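Local atomic coordinates of transcriptional regulator, LuxR family (Burkholderia thailandensis, PDB entry 3MQQ), a protein that probably binds DNA to regulate transcription as a LuxR-family regulator, this chain being its PAS domain, which holds an ethanol molecule here. Residues B[43-46]-B[47-51]. Sequence-based numbering, arbitrary orientation.
Sequences IGRS and FEVLY. With EOH (ethanol), chain H.
Ser46 OG accepts a hydrogen bond from the backbone N of Glu48, 3.0 Å away and nearly straight at 163°. OG stands anti to the backbone N of Ser46 (chi1 176°), beside its own carbonyl carbon, which brings it within reach of the Glu48 amide. This side-chain-to-backbone bond, from the amide two residues on, forms an ST turn where the chain enters the 3-10 turn 47-50. The CB of Glu48 lies against the same oxygen, Ser46 OG to Glu48 CB 3.4 Å. Ser46 O accepts a weak bond from Val49 N at 3.4 Å. Ser46 therefore receives two amides of the turn, Glu48 N firmly and Val49 N weakly. Further along, Leu50 N bonds to Phe47 O at 2.9 Å.

The ring of Phe47 and the hydroxyl of Tyr51 meet at a bound ethanol, probably from the crystallisation liquor. Tyr51 OH and the ethanol O form a very short hydrogen bond of 2.5 Å, and the ethanol oxygen lies near the plane of the tyrosine ring. Ethanol C1 sits 3.4 Å from Phe47 CD2. Arg22 NH1 also bonds to the ethanol, and Arg78 NH1 to Tyr51 OH.

This turn belongs to the PAS fold, in the link between helices 39-42 and 54-71. Arg45 NE donates a hydrogen bond to Asp41 O in helix 39-42. Phe57 of helix 54-71 touches Ser46, Phe47 and Glu48. Phe47 meets Trp108 of strand 106-112 edge-to-face, while Leu50 and Tyr51 rest on Met80 of strand 74-81.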
loop_
_atom_site.group_PDB
_atom_site.type_symbol
_atom_site.label_atom_id
_atom_site.label_comp_id
_atom_site.label_asym_id
_atom_site.label_seq_id
_atom_site.Cartn_x
_atom_site.Cartn_y
_atom_site.Cartn_z
ATOM N N ILE B 43 -17.555 1.263 7.213
ATOM C CA ILE B 43 -17.222 1.696 8.562
ATOM C C ILE B 43 -18.029 0.920 9.605
ATOM O O ILE B 43 -19.265 0.952 9.630
ATOM C CB ILE B 43 -17.442 3.199 8.740
ATOM C CG1 ILE B 43 -16.589 3.964 7.724
ATOM C CG2 ILE B 43 -17.149 3.624 10.184
ATOM C CD1 ILE B 43 -15.113 3.761 7.878
ATOM N N GLY B 44 -17.305 0.215 10.465
ATOM C CA GLY B 44 -17.923 -0.572 11.522
ATOM C C GLY B 44 -18.389 -1.909 11.003
ATOM O O GLY B 44 -19.146 -2.588 11.659
ATOM N N ARG B 45 -17.931 -2.281 9.810
ATOM C CA ARG B 45 -18.225 -3.593 9.234
ATOM C C ARG B 45 -17.141 -4.611 9.583
ATOM O O ARG B 45 -15.937 -4.288 9.464
ATOM C CB ARG B 45 -18.378 -3.454 7.698
ATOM C CG ARG B 45 -19.141 -4.591 7.056
ATOM C CD ARG B 45 -20.658 -4.515 7.360
ATOM N NE ARG B 45 -21.297 -3.564 6.469
ATOM C CZ ARG B 45 -22.551 -3.628 6.031
ATOM N NH1 ARG B 45 -23.369 -4.633 6.376
ATOM N NH2 ARG B 45 -23.004 -2.679 5.234
ATOM N N SER B 46 -17.545 -5.812 10.026
ATOM C CA SER B 46 -16.582 -6.938 10.137
ATOM C C SER B 46 -15.935 -7.225 8.774
ATOM O O SER B 46 -16.615 -7.189 7.753
ATOM C CB SER B 46 -17.259 -8.219 10.625
ATOM O OG SER B 46 -16.304 -9.281 10.632
ATOM N N PHE B 47 -14.628 -7.484 8.750
ATOM C CA PHE B 47 -13.973 -7.992 7.539
ATOM C C PHE B 47 -14.694 -9.206 6.962
ATOM O O PHE B 47 -14.587 -9.473 5.777
ATOM C CB PHE B 47 -12.553 -8.400 7.858
ATOM C CG PHE B 47 -11.561 -7.275 7.880
ATOM C CD1 PHE B 47 -11.468 -6.351 6.825
ATOM C CD2 PHE B 47 -10.650 -7.200 8.906
ATOM C CE1 PHE B 47 -10.485 -5.345 6.848
ATOM C CE2 PHE B 47 -9.657 -6.201 8.934
ATOM C CZ PHE B 47 -9.581 -5.279 7.910
ATOM N N GLU B 48 -15.431 -9.952 7.791
ATOM C CA GLU B 48 -16.104 -11.196 7.324
ATOM C C GLU B 48 -16.912 -11.009 6.029
ATOM O O GLU B 48 -16.991 -11.914 5.177
ATOM C CB GLU B 48 -17.030 -11.716 8.448
ATOM C CG GLU B 48 -17.812 -13.035 8.202
ATOM C CD GLU B 48 -18.698 -13.427 9.407
ATOM O OE1 GLU B 48 -19.231 -14.559 9.417
ATOM O OE2 GLU B 48 -18.876 -12.606 10.349
ATOM N N VAL B 49 -17.509 -9.829 5.882
ATOM C CA VAL B 49 -18.380 -9.557 4.723
ATOM C C VAL B 49 -17.607 -9.431 3.396
ATOM O O VAL B 49 -18.194 -9.498 2.326
ATOM C CB VAL B 49 -19.344 -8.342 4.972
ATOM C CG1 VAL B 49 -20.227 -8.614 6.158
ATOM C CG2 VAL B 49 -18.604 -7.008 5.146
ATOM N N LEU B 50 -16.300 -9.233 3.501
ATOM C CA LEU B 50 -15.447 -9.004 2.350
ATOM C C LEU B 50 -14.932 -10.342 1.847
ATOM O O LEU B 50 -14.380 -10.416 0.779
ATOM C CB LEU B 50 -14.269 -8.091 2.697
ATOM C CG LEU B 50 -14.533 -6.723 3.332
ATOM C CD1 LEU B 50 -13.196 -6.091 3.733
ATOM C CD2 LEU B 50 -15.336 -5.799 2.428
ATOM N N TYR B 51 -15.093 -11.396 2.649
ATOM C CA TYR B 51 -14.658 -12.739 2.261
ATOM C C TYR B 51 -15.739 -13.474 1.470
ATOM O O TYR B 51 -16.931 -13.155 1.589
ATOM C CB TYR B 51 -14.260 -13.554 3.510
ATOM C CG TYR B 51 -12.927 -13.161 4.108
ATOM C CD1 TYR B 51 -11.736 -13.760 3.666
ATOM C CD2 TYR B 51 -12.840 -12.155 5.088
ATOM C CE1 TYR B 51 -10.478 -13.406 4.201
ATOM C CE2 TYR B 51 -11.587 -11.795 5.627
ATOM C CZ TYR B 51 -10.419 -12.409 5.171
ATOM O OH TYR B 51 -9.204 -12.047 5.696
HETATM C C1 EOH H . -8.556 -9.849 8.497
HETATM C C2 EOH H . -8.669 -9.940 9.992
HETATM O O EOH H . -9.283 -10.872 7.885
#